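Local coordinates for protein Hydrogenase/urease maturation factor HypB (Helicobacter pylori, PDB 4LPS) that helps mature [NiFe] hydrogenase and urease as a nickel- and zinc-binding GTPase whose low intrinsic GTP hydrolysis is essential for nickel insertion, at residues R85-L90 and A97-T102; M62-A67 and R91-S96; E161-V166 and V194-E199; A178-K183 and E222-F227. All blocks are in the same frame, centred on the assembly; numbering follows the deposited sequence. Where two conformers were deposited one is given.

Interaction 1: R85-L90 and A97-T102; sequences RDADRL and AHQITT. With MG (magnesium ion), chain C; GDP (guanosine-5'-diphosphate), chain D.
The flat amide of Gln-99 turns its oxygen toward the first turn of helix 85-90, where OE1 lies 3.6 Å from Ala-87 CB. The other flat group is the Arg-89 guanidinium, whose edge is given to the nucleotide: NH2 donates in plane to GDP O2A at 3.1 Å and almost straight (177°), while NH1 reaches GDP O1A at 3.3 Å. Asp-86 OD1 forms a long salt bridge with Arg-89 NH2, but lies well out of the guanidinium plane, so it is one of charge alone.

Gln-99 reaches the helix because its chain bends at CB-CG (chi2 80°). A water 2.8 Å from Gln-99 OE1 can hydrogen-bond to it, and accepts from Asp-86 N at 3.0 Å. The amide nitrogen finds its main partner in Asp-80, with a weak bond to Ile-100 O besides.

Farther along the helix, the contact is apolar: Leu-90 CB meets Ala-97 CB at 4.1 Å. With alanines at the interface, the antiparallel helix and strand segments come to 7.5 Å between axes at their closest. Strand 97-101 is an edge strand of the parallel sheet, and the helix is the crossover of the beta-alpha-beta unit that starts with strand 74-80.

On the nucleotide side, Asp-86 OD2 binds magnesium at 2.6 Å, alongside Thr-60, Glu-135, GDP O2B and water. The chemistry implies a helix with two jobs: one side reaches the edge strand through alanine, leucine and the Gln-99 amide with its bridging water; another delivers a carboxylate to the metal and a cationic edge, shared with Glu-64, that probably offsets part of the alpha-phosphate charge.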
# COMPACT_ATOMS: atom_id res chain seq x y z
N ARG A 85 0.72 15.87 -6.68
CA ARG A 85 2.07 15.97 -6.13
C ARG A 85 2.73 14.60 -6.03
O ARG A 85 3.88 14.44 -6.43
CB ARG A 85 2.07 16.68 -4.77
CG ARG A 85 2.19 18.21 -4.87
CD ARG A 85 1.72 18.94 -3.62
NE ARG A 85 1.90 20.38 -3.76
CZ ARG A 85 1.90 21.24 -2.74
NH1 ARG A 85 1.73 20.81 -1.50
NH2 ARG A 85 2.07 22.54 -2.97
N ASP A 86 2.02 13.62 -5.49
CA ASP A 86 2.58 12.28 -5.37
C ASP A 86 2.77 11.62 -6.74
O ASP A 86 3.80 11.00 -7.00
CB ASP A 86 1.71 11.40 -4.47
CG ASP A 86 1.70 11.87 -3.03
OD1 ASP A 86 2.70 12.50 -2.61
OD2 ASP A 86 0.71 11.61 -2.32
N ALA A 87 1.77 11.75 -7.61
CA ALA A 87 1.82 11.15 -8.93
C ALA A 87 2.97 11.70 -9.76
O ALA A 87 3.64 10.96 -10.48
CB ALA A 87 0.50 11.37 -9.66
N ASP A 88 3.19 13.01 -9.65
CA ASP A 88 4.29 13.67 -10.35
C ASP A 88 5.66 13.19 -9.88
O ASP A 88 6.55 12.96 -10.70
CB ASP A 88 4.19 15.19 -10.19
CG ASP A 88 3.20 15.82 -11.14
OD1 ASP A 88 2.90 15.20 -12.19
OD2 ASP A 88 2.71 16.93 -10.85
N ARG A 89 5.83 13.06 -8.57
CA ARG A 89 7.07 12.52 -8.02
C ARG A 89 7.38 11.14 -8.60
O ARG A 89 8.54 10.84 -8.91
CB ARG A 89 6.99 12.41 -6.49
CG ARG A 89 7.21 13.72 -5.74
CD ARG A 89 6.76 13.61 -4.29
NE ARG A 89 7.58 12.66 -3.54
CZ ARG A 89 7.36 12.30 -2.28
NH1 ARG A 89 8.16 11.43 -1.68
NH2 ARG A 89 6.32 12.80 -1.62
N LEU A 90 6.35 10.32 -8.75
CA LEU A 90 6.51 8.97 -9.26
C LEU A 90 6.81 8.96 -10.76
O LEU A 90 7.65 8.19 -11.23
CB LEU A 90 5.25 8.15 -8.98
CG LEU A 90 5.03 7.77 -7.51
CD1 LEU A 90 3.71 7.05 -7.33
CD2 LEU A 90 6.16 6.90 -7.01
N ALA A 97 1.90 6.35 -13.45
CA ALA A 97 1.10 6.63 -12.27
C ALA A 97 -0.04 7.54 -12.64
O ALA A 97 0.13 8.46 -13.45
CB ALA A 97 1.95 7.25 -11.17
N HIS A 98 -1.20 7.32 -12.04
CA HIS A 98 -2.32 8.22 -12.26
C HIS A 98 -2.99 8.60 -10.95
O HIS A 98 -3.25 7.76 -10.10
CB HIS A 98 -3.33 7.60 -13.23
CG HIS A 98 -3.04 7.91 -14.66
ND1 HIS A 98 -3.35 9.13 -15.23
CD2 HIS A 98 -2.47 7.17 -15.64
CE1 HIS A 98 -2.98 9.13 -16.50
NE2 HIS A 98 -2.45 7.95 -16.78
N GLN A 99 -3.23 9.90 -10.81
CA GLN A 99 -3.76 10.46 -9.58
C GLN A 99 -5.28 10.39 -9.55
O GLN A 99 -5.95 10.80 -10.50
CB GLN A 99 -3.28 11.90 -9.44
CG GLN A 99 -3.74 12.60 -8.18
CD GLN A 99 -2.90 12.22 -6.99
OE1 GLN A 99 -1.67 12.36 -6.99
NE2 GLN A 99 -3.55 11.71 -5.96
N ILE A 100 -5.82 9.87 -8.46
CA ILE A 100 -7.24 10.00 -8.19
C ILE A 100 -7.43 11.15 -7.20
O ILE A 100 -6.88 11.12 -6.10
CB ILE A 100 -7.86 8.72 -7.59
CG1 ILE A 100 -7.70 7.54 -8.54
CG2 ILE A 100 -9.33 8.93 -7.28
CD1 ILE A 100 -8.34 6.26 -8.03
N THR A 101 -8.18 12.17 -7.61
CA THR A 101 -8.47 13.26 -6.69
C THR A 101 -9.86 13.01 -6.13
O THR A 101 -10.86 13.10 -6.84
CB THR A 101 -8.39 14.64 -7.37
OG1 THR A 101 -9.14 14.63 -8.59
CG2 THR A 101 -6.94 14.99 -7.68
N THR A 102 -9.90 12.69 -4.84
CA THR A 102 -11.14 12.37 -4.15
C THR A 102 -11.92 13.62 -3.80
O THR A 102 -13.12 13.57 -3.54
CB THR A 102 -10.87 11.56 -2.87
OG1 THR A 102 -10.19 12.38 -1.92
CG2 THR A 102 -10.00 10.35 -3.19
MG MG C . 2.18 10.24 -0.69
PB GDP D . 3.65 9.78 2.26
O1B GDP D . 2.93 11.10 2.47
O2B GDP D . 3.60 9.37 0.81
O3B GDP D . 2.99 8.70 3.08
O3A GDP D . 5.17 9.92 2.75
PA GDP D . 6.28 10.76 1.95
O1A GDP D . 6.96 9.88 0.93
O2A GDP D . 5.71 12.00 1.31
O5' GDP D . 7.33 11.11 3.11
C5' GDP D . 7.09 12.21 3.99
C4' GDP D . 8.42 12.66 4.58
O4' GDP D . 9.07 11.55 5.21
C3' GDP D . 9.35 13.14 3.48
O3' GDP D . 10.05 14.29 3.97
C2' GDP D . 10.35 12.02 3.29
O2' GDP D . 11.63 12.54 2.93
C1' GDP D . 10.39 11.40 4.67
N9 GDP D . 10.73 9.96 4.65
C8 GDP D . 10.20 8.98 3.89
N7 GDP D . 10.77 7.78 4.19
C5 GDP D . 11.68 7.99 5.16
C6 GDP D . 12.63 7.17 5.94
O6 GDP D . 12.73 5.94 5.75
N1 GDP D . 13.39 7.78 6.86
C2 GDP D . 13.31 9.11 7.09
N2 GDP D . 14.10 9.67 8.03
N3 GDP D . 12.46 9.92 6.41
C4 GDP D . 11.64 9.42 5.46
O HOH W 1 -0.85 13.82 -4.69
O HOH W 2 3.30 12.14 -0.17

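Interaction 2: M62-A67 and R91-S96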
# COMPACT_ATOMS: atom_id res chain seq x y z
N MET A 62 8.71 5.33 -0.54
CA MET A 62 8.92 3.90 -0.68
C MET A 62 8.75 3.43 -2.12
O MET A 62 9.57 2.66 -2.63
CB MET A 62 7.96 3.13 0.22
CG MET A 62 8.19 1.63 0.23
SD MET A 62 6.88 0.78 1.12
CE MET A 62 5.51 1.09 0.01
N LEU A 63 7.69 3.90 -2.77
CA LEU A 63 7.43 3.55 -4.16
C LEU A 63 8.52 4.09 -5.08
O LEU A 63 8.91 3.43 -6.03
CB LEU A 63 6.05 4.05 -4.60
CG LEU A 63 4.84 3.45 -3.87
CD1 LEU A 63 3.55 4.03 -4.40
CD2 LEU A 63 4.83 1.94 -4.03
N GLU A 64 8.98 5.31 -4.80
CA GLU A 64 10.10 5.89 -5.55
C GLU A 64 11.33 4.99 -5.46
O GLU A 64 12.03 4.78 -6.45
CB GLU A 64 10.44 7.29 -5.02
CG GLU A 64 9.45 8.38 -5.40
CD GLU A 64 9.76 9.70 -4.72
OE1 GLU A 64 10.06 9.69 -3.51
OE2 GLU A 64 9.71 10.75 -5.39
N ASN A 65 11.59 4.46 -4.27
CA ASN A 65 12.73 3.57 -4.05
C ASN A 65 12.53 2.19 -4.67
O ASN A 65 13.49 1.56 -5.12
CB ASN A 65 13.00 3.44 -2.55
CG ASN A 65 13.62 4.69 -1.95
OD1 ASN A 65 14.34 5.42 -2.63
ND2 ASN A 65 13.32 4.95 -0.68
N LEU A 66 11.29 1.72 -4.70
CA LEU A 66 10.98 0.42 -5.32
C LEU A 66 11.19 0.46 -6.83
O LEU A 66 11.51 -0.56 -7.44
CB LEU A 66 9.54 0.01 -5.00
CG LEU A 66 9.27 -0.59 -3.61
CD1 LEU A 66 7.78 -0.81 -3.41
CD2 LEU A 66 10.03 -1.89 -3.43
N ALA A 67 11.01 1.63 -7.43
CA ALA A 67 11.21 1.80 -8.86
C ALA A 67 12.65 1.54 -9.30
O ALA A 67 12.92 1.37 -10.49
CB ALA A 67 10.80 3.20 -9.27
N ARG A 91 6.14 9.83 -11.51
CA ARG A 91 6.34 9.91 -12.96
C ARG A 91 7.72 10.48 -13.27
O ARG A 91 8.33 10.12 -14.28
CB ARG A 91 5.24 10.74 -13.62
CG ARG A 91 3.89 10.02 -13.67
CD ARG A 91 2.83 10.79 -14.46
NE ARG A 91 2.44 12.05 -13.85
CZ ARG A 91 1.24 12.29 -13.34
NH1 ARG A 91 0.30 11.35 -13.37
NH2 ARG A 91 0.96 13.47 -12.80
N LYS A 92 8.20 11.38 -12.41
CA LYS A 92 9.57 11.89 -12.50
C LYS A 92 10.59 10.74 -12.41
O LYS A 92 11.71 10.86 -12.90
CB LYS A 92 9.81 12.92 -11.40
CG LYS A 92 11.25 13.43 -11.27
CD LYS A 92 11.75 14.07 -12.56
CE LYS A 92 13.12 14.72 -12.37
NZ LYS A 92 13.01 16.09 -11.79
N LYS A 93 10.18 9.64 -11.78
CA LYS A 93 11.06 8.47 -11.63
C LYS A 93 10.83 7.39 -12.68
O LYS A 93 11.42 6.31 -12.60
CB LYS A 93 10.89 7.87 -10.23
CG LYS A 93 11.47 8.72 -9.12
CD LYS A 93 12.94 8.41 -8.91
CE LYS A 93 13.13 6.97 -8.47
NZ LYS A 93 14.56 6.60 -8.33
N GLY A 94 9.98 7.66 -13.67
CA GLY A 94 9.72 6.69 -14.73
C GLY A 94 8.61 5.70 -14.45
O GLY A 94 8.44 4.73 -15.19
N VAL A 95 7.84 5.94 -13.39
CA VAL A 95 6.73 5.07 -13.04
C VAL A 95 5.42 5.58 -13.60
O VAL A 95 5.05 6.73 -13.38
CB VAL A 95 6.58 4.93 -11.51
CG1 VAL A 95 5.43 3.98 -11.17
CG2 VAL A 95 7.88 4.47 -10.88
N SER A 96 4.73 4.73 -14.36
CA SER A 96 3.40 5.07 -14.84
C SER A 96 2.47 5.17 -13.64
O SER A 96 2.28 4.20 -12.91
CB SER A 96 2.89 4.03 -15.84
OG SER A 96 3.69 3.99 -17.00
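Apolar contact comes first: Ala-67 CB, in segment 62-67, rests on Val-95 CG2 at 3.6 Å. This methyl is the valine branch lying beside its own backbone N. Val-95 is buried, and it also reaches Phe-74 and Val-76 of strand 74-80, so the alanine joins the apolar packing beside the sheet.

A lysine chain makes the second kind of contact. Lys-93 folds at both CB-CG (chi2 -87°) and CG-CD (chi3 -63°), which brings its aliphatic part against Glu-64; its CG comes to 4.2 Å from Glu-64 CG, and its CE to 3.2 Å from the backbone O of Glu-64. Lys-93 NZ is 3.6 Å from that same Glu-64 O, but its charge is met by a salt bridge to Asp-68. The Glu-64 carboxylate likewise looks elsewhere, to Arg-89, so Lys-93 meets Glu-64 with its carbon chain, against that residue's CG and backbone O, and not charge to charge.

Backbone bonds set the shape of the loop. Gly-94 N donates to Arg-91 O at 3.0 Å, and Val-95 N lies 3.1 Å from Leu-90 O, the other Schellman bond. Gly-94 takes a positive phi (89°), a conformation that suits glycine, since a side chain would crowd the carbonyl before it. This is a Schellman motif: it ends helix 85-91 and turns the chain back past the P-loop helix 59-66 on the way to strand 97-101.

Interaction 3: E161-V166 and V194-E199; sequences EGDDKV and VSQVKE
Asp-163 and Val-166 face Gln-196 and Val-197 across this contact, and the close packing gathers at the Asp-163 carbonyl and Val-197. The two methyls of Val-197 split the work: CG1 meets Val-166 CG2 at 3.9 Å, the two valines crossing at about a right angle, while CG2 sits 3.8 Å from the backbone O of Asp-163. That same carbonyl oxygen has Gln-196 CG 3.3 Å away, so two neighbouring helix side chains touch it.

The polar side is looser. Gln-196 bends at CB-CG (chi2 62°), which carries its amide away to Asp-200, and the Asp-163 carboxylate, in a plane 53° from that amide, bridges to Arg-193. The chain of 161-166 is tied up within itself: Lys-165 NZ donates to Glu-161 O at 2.9 Å and forms a salt bridge with Asp-164 OD1 at 3.0 Å, met on the syn side of the carboxylate. The chain makes a type I turn from Gly-162 to Lys-165.

In the fold, the turn leads from strand 152-158 into the weakly bonded start of helix 165-168. Leu-157 of that strand meets both valines, Phe-192 backs Val-197, and Met-201 and Leu-204 of helix 194-204 extend the cover over Val-166.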
# COMPACT_ATOMS: atom_id res chain seq x y z
N GLU A 161 5.40 8.53 14.39
CA GLU A 161 3.99 8.53 14.80
C GLU A 161 3.79 8.00 16.22
O GLU A 161 2.82 8.36 16.88
CB GLU A 161 3.15 7.69 13.83
CG GLU A 161 3.08 8.23 12.41
CD GLU A 161 2.43 7.26 11.44
OE1 GLU A 161 1.35 6.72 11.77
OE2 GLU A 161 3.01 7.03 10.36
N GLY A 162 4.71 7.16 16.68
CA GLY A 162 4.60 6.57 18.01
C GLY A 162 4.37 5.08 17.96
O GLY A 162 3.65 4.58 17.09
N ASP A 163 4.98 4.35 18.89
CA ASP A 163 4.92 2.90 18.91
C ASP A 163 3.63 2.36 19.52
O ASP A 163 3.47 1.15 19.70
CB ASP A 163 6.15 2.33 19.64
CG ASP A 163 6.28 2.84 21.08
OD1 ASP A 163 5.26 3.23 21.69
OD2 ASP A 163 7.41 2.84 21.60
N ASP A 164 2.72 3.27 19.84
CA ASP A 164 1.46 2.92 20.50
C ASP A 164 0.27 2.90 19.55
O ASP A 164 -0.87 2.68 19.97
CB ASP A 164 1.18 3.91 21.64
CG ASP A 164 0.92 5.32 21.14
OD1 ASP A 164 1.54 5.73 20.14
OD2 ASP A 164 0.07 6.01 21.74
N LYS A 165 0.52 3.12 18.26
CA LYS A 165 -0.57 3.41 17.34
C LYS A 165 -1.38 2.18 16.94
O LYS A 165 -2.52 2.31 16.49
CB LYS A 165 -0.03 4.12 16.10
CG LYS A 165 0.45 5.54 16.38
CD LYS A 165 -0.73 6.43 16.75
CE LYS A 165 -0.28 7.84 17.08
NZ LYS A 165 0.43 7.91 18.39
N VAL A 166 -0.79 1.00 17.08
CA VAL A 166 -1.43 -0.22 16.60
C VAL A 166 -2.76 -0.44 17.32
O VAL A 166 -3.79 -0.66 16.69
CB VAL A 166 -0.53 -1.46 16.78
CG1 VAL A 166 -1.30 -2.74 16.48
CG2 VAL A 166 0.69 -1.37 15.88
N VAL A 194 10.05 -1.02 19.04
CA VAL A 194 9.63 -2.05 18.09
C VAL A 194 8.90 -3.19 18.80
O VAL A 194 7.96 -3.78 18.26
CB VAL A 194 10.85 -2.60 17.30
CG1 VAL A 194 10.46 -3.80 16.44
CG2 VAL A 194 11.44 -1.51 16.43
N SER A 195 9.34 -3.49 20.02
CA SER A 195 8.71 -4.52 20.83
C SER A 195 7.23 -4.24 21.08
O SER A 195 6.41 -5.16 21.11
CB SER A 195 9.44 -4.67 22.17
OG SER A 195 9.43 -3.45 22.90
N GLN A 196 6.88 -2.97 21.26
CA GLN A 196 5.50 -2.58 21.50
C GLN A 196 4.62 -2.89 20.29
O GLN A 196 3.53 -3.45 20.43
CB GLN A 196 5.41 -1.09 21.85
CG GLN A 196 4.05 -0.64 22.37
CD GLN A 196 3.67 -1.32 23.67
OE1 GLN A 196 4.39 -1.24 24.66
NE2 GLN A 196 2.52 -1.98 23.68
N VAL A 197 5.10 -2.51 19.12
CA VAL A 197 4.39 -2.78 17.87
C VAL A 197 4.26 -4.28 17.65
O VAL A 197 3.20 -4.78 17.25
CB VAL A 197 5.10 -2.14 16.67
CG1 VAL A 197 4.38 -2.49 15.38
CG2 VAL A 197 5.18 -0.64 16.84
N LYS A 198 5.34 -5.00 17.91
CA LYS A 198 5.36 -6.45 17.73
C LYS A 198 4.33 -7.11 18.64
O LYS A 198 3.59 -7.99 18.20
CB LYS A 198 6.76 -7.01 18.02
CG LYS A 198 6.87 -8.52 17.88
CD LYS A 198 6.83 -8.92 16.41
CE LYS A 198 6.72 -10.43 16.23
NZ LYS A 198 6.46 -10.79 14.81
N GLU A 199 4.28 -6.68 19.89
CA GLU A 199 3.40 -7.28 20.88
C GLU A 199 1.94 -6.93 20.62
O GLU A 199 1.05 -7.76 20.83
CB GLU A 199 3.81 -6.85 22.29
CG GLU A 199 5.11 -7.47 22.77
CD GLU A 199 5.73 -6.70 23.93
OE1 GLU A 199 6.91 -6.94 24.23
OE2 GLU A 199 5.02 -5.86 24.53

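Interaction 4: A178-K183 and E222-F227. With GDP (guanosine-5'-diphosphate), chain D.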
# COMPACT_ATOMS: atom_id res chain seq x y z
N ALA A 178 0.46 -7.35 5.97
CA ALA A 178 1.82 -7.04 6.38
C ALA A 178 1.86 -5.64 6.96
O ALA A 178 1.13 -4.75 6.54
CB ALA A 178 2.78 -7.16 5.20
N VAL A 179 2.73 -5.44 7.94
CA VAL A 179 2.93 -4.13 8.53
C VAL A 179 4.37 -3.70 8.30
O VAL A 179 5.30 -4.47 8.53
CB VAL A 179 2.60 -4.11 10.04
CG1 VAL A 179 2.81 -2.71 10.62
CG2 VAL A 179 1.17 -4.56 10.28
N ILE A 180 4.54 -2.47 7.84
CA ILE A 180 5.87 -1.90 7.68
C ILE A 180 6.12 -0.82 8.72
O ILE A 180 5.40 0.18 8.77
CB ILE A 180 6.06 -1.30 6.27
CG1 ILE A 180 5.93 -2.39 5.21
CG2 ILE A 180 7.40 -0.59 6.16
CD1 ILE A 180 5.82 -1.84 3.80
N ILE A 181 7.14 -1.01 9.55
CA ILE A 181 7.61 0.06 10.42
C ILE A 181 8.56 0.93 9.61
O ILE A 181 9.72 0.57 9.40
CB ILE A 181 8.32 -0.47 11.69
CG1 ILE A 181 7.37 -1.36 12.50
CG2 ILE A 181 8.81 0.69 12.55
CD1 ILE A 181 8.01 -1.98 13.74
N SER A 182 8.06 2.07 9.14
CA SER A 182 8.82 2.89 8.21
C SER A 182 9.62 3.95 8.95
O SER A 182 9.39 4.19 10.14
CB SER A 182 7.88 3.54 7.18
OG SER A 182 6.87 4.30 7.80
N LYS A 183 10.57 4.56 8.24
CA LYS A 183 11.52 5.50 8.83
C LYS A 183 12.24 4.87 10.03
O LYS A 183 12.41 5.49 11.08
CB LYS A 183 10.82 6.80 9.24
CG LYS A 183 9.86 7.33 8.17
CD LYS A 183 9.32 8.71 8.51
CE LYS A 183 8.32 9.17 7.46
NZ LYS A 183 7.81 10.56 7.70
N GLU A 222 15.05 -3.94 -0.55
CA GLU A 222 15.30 -5.15 -1.32
C GLU A 222 14.59 -6.36 -0.71
O GLU A 222 14.04 -7.20 -1.43
CB GLU A 222 16.80 -5.41 -1.42
CG GLU A 222 17.19 -6.64 -2.22
CD GLU A 222 18.68 -6.68 -2.52
OE1 GLU A 222 19.04 -6.85 -3.71
OE2 GLU A 222 19.48 -6.55 -1.57
N ASP A 223 14.62 -6.45 0.62
CA ASP A 223 13.97 -7.55 1.31
C ASP A 223 12.46 -7.51 1.12
O ASP A 223 11.82 -8.54 0.91
CB ASP A 223 14.32 -7.53 2.80
CG ASP A 223 15.73 -8.00 3.08
OD1 ASP A 223 16.40 -8.47 2.14
OD2 ASP A 223 16.18 -7.89 4.25
N PHE A 224 11.89 -6.31 1.18
CA PHE A 224 10.45 -6.15 1.05
C PHE A 224 10.03 -6.42 -0.39
O PHE A 224 8.96 -6.99 -0.63
CB PHE A 224 10.00 -4.75 1.48
CG PHE A 224 8.52 -4.52 1.35
CD1 PHE A 224 7.63 -5.22 2.15
CD2 PHE A 224 8.03 -3.61 0.43
CE1 PHE A 224 6.26 -5.02 2.02
CE2 PHE A 224 6.66 -3.40 0.30
CZ PHE A 224 5.77 -4.11 1.10
N LYS A 225 10.86 -6.01 -1.33
CA LYS A 225 10.62 -6.26 -2.75
C LYS A 225 10.55 -7.75 -3.04
O LYS A 225 9.65 -8.22 -3.75
CB LYS A 225 11.71 -5.59 -3.60
CG LYS A 225 11.57 -5.77 -5.11
CD LYS A 225 12.30 -7.01 -5.64
CE LYS A 225 13.80 -6.87 -5.52
NZ LYS A 225 14.51 -8.07 -6.04
N ASN A 226 11.50 -8.51 -2.50
CA ASN A 226 11.55 -9.95 -2.71
C ASN A 226 10.36 -10.64 -2.07
O ASN A 226 9.85 -11.63 -2.59
CB ASN A 226 12.86 -10.53 -2.17
CG ASN A 226 14.05 -10.21 -3.04
OD1 ASN A 226 13.92 -10.02 -4.25
ND2 ASN A 226 15.24 -10.15 -2.43
N PHE A 227 9.93 -10.10 -0.93
CA PHE A 227 8.72 -10.56 -0.26
C PHE A 227 7.51 -10.44 -1.17
O PHE A 227 6.71 -11.37 -1.30
CB PHE A 227 8.51 -9.76 1.03
CG PHE A 227 7.15 -9.93 1.64
CD1 PHE A 227 6.83 -11.10 2.33
CD2 PHE A 227 6.20 -8.93 1.56
CE1 PHE A 227 5.58 -11.26 2.90
CE2 PHE A 227 4.95 -9.08 2.13
CZ PHE A 227 4.64 -10.25 2.80
PB GDP D . 3.65 9.78 2.26
O1B GDP D . 2.93 11.10 2.47
O2B GDP D . 3.60 9.37 0.81
O3B GDP D . 2.99 8.70 3.08
O3A GDP D . 5.17 9.92 2.75
PA GDP D . 6.28 10.76 1.95
O1A GDP D . 6.96 9.88 0.93
O2A GDP D . 5.71 12.00 1.31
O5' GDP D . 7.33 11.11 3.11
C5' GDP D . 7.09 12.21 3.99
C4' GDP D . 8.42 12.66 4.58
O4' GDP D . 9.07 11.55 5.21
C3' GDP D . 9.35 13.14 3.48
O3' GDP D . 10.05 14.29 3.97
C2' GDP D . 10.35 12.02 3.29
O2' GDP D . 11.63 12.54 2.93
C1' GDP D . 10.39 11.40 4.67
N9 GDP D . 10.73 9.96 4.65
C8 GDP D . 10.20 8.98 3.89
N7 GDP D . 10.77 7.78 4.19
C5 GDP D . 11.68 7.99 5.16
C6 GDP D . 12.63 7.17 5.94
O6 GDP D . 12.73 5.94 5.75
N1 GDP D . 13.39 7.78 6.86
C2 GDP D . 13.31 9.11 7.09
N2 GDP D . 14.10 9.67 8.03
N3 GDP D . 12.46 9.92 6.41
C4 GDP D . 11.64 9.42 5.46
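Helix 218-234 packs against one face of the central parallel sheet of the G domain, and here Phe-224 and Phe-227 meet Ile-180 and Ala-178 of strand 178-182. The main contact is a CH-pi one: Ile-180 CD1 stands over a face of the Phe-224 ring, 3.8 Å from its centroid and 23° off the normal. The methyl is shifted toward the rim, which puts it 3.5 Å from Phe-224 CZ. Phe-224 CG is anti to the backbone N (chi1 179°), sending the ring out from the helix toward the strand. One turn on, Phe-227 CE2 comes to 4.2 Å from Ala-178 CB. Phe-211 of the neighbouring strand 210-212 adds an edge-to-face contact with Phe-224, and its ring also meets that of Phe-227, which touches Met-152 as well.

Just past the strand the chain supplies part of the nucleotide pocket. Ser-182 to Asp-185 read Ser-Lys-Ala-Asp, corresponding to the NKxD guanine-specificity motif of GTPases. The extended chain of Lys-183 runs over a face of the base, with CG 3.6 Å from GDP C6, and its NZ gives a hydrogen bond of 3.0 Å to the ribose oxygen GDP O4'. The same ammonium bonds to Gly-56 O of the P-loop, linking the base side of the pocket to the phosphate side.

Interactions 1 and 2 share one helix and its exit loop: their centres are 11 Å apart, and Arg-91 NH1 reaches Ala-97 O at 2.9 Å. Interaction 2 passes into interaction 4 through the P-loop helix, where Met-62 SD lies 3.9 Å from Ile-180 CD1. Interaction 4 in turn meets interaction 3 on the other face of strand 178-182, with Ile-181 CD1 4.0 Å from Val-197 CG1. Interactions 1 and 3 are on opposite sides of the chain's centre, about 30 Å between centres. GDP joins interactions 1 and 4, whose centres are about 22 Å apart: Arg-89 and Asp-86 of interaction 1 meet the alpha phosphate and magnesium, while Lys-183 of interaction 4 meets the base and ribose.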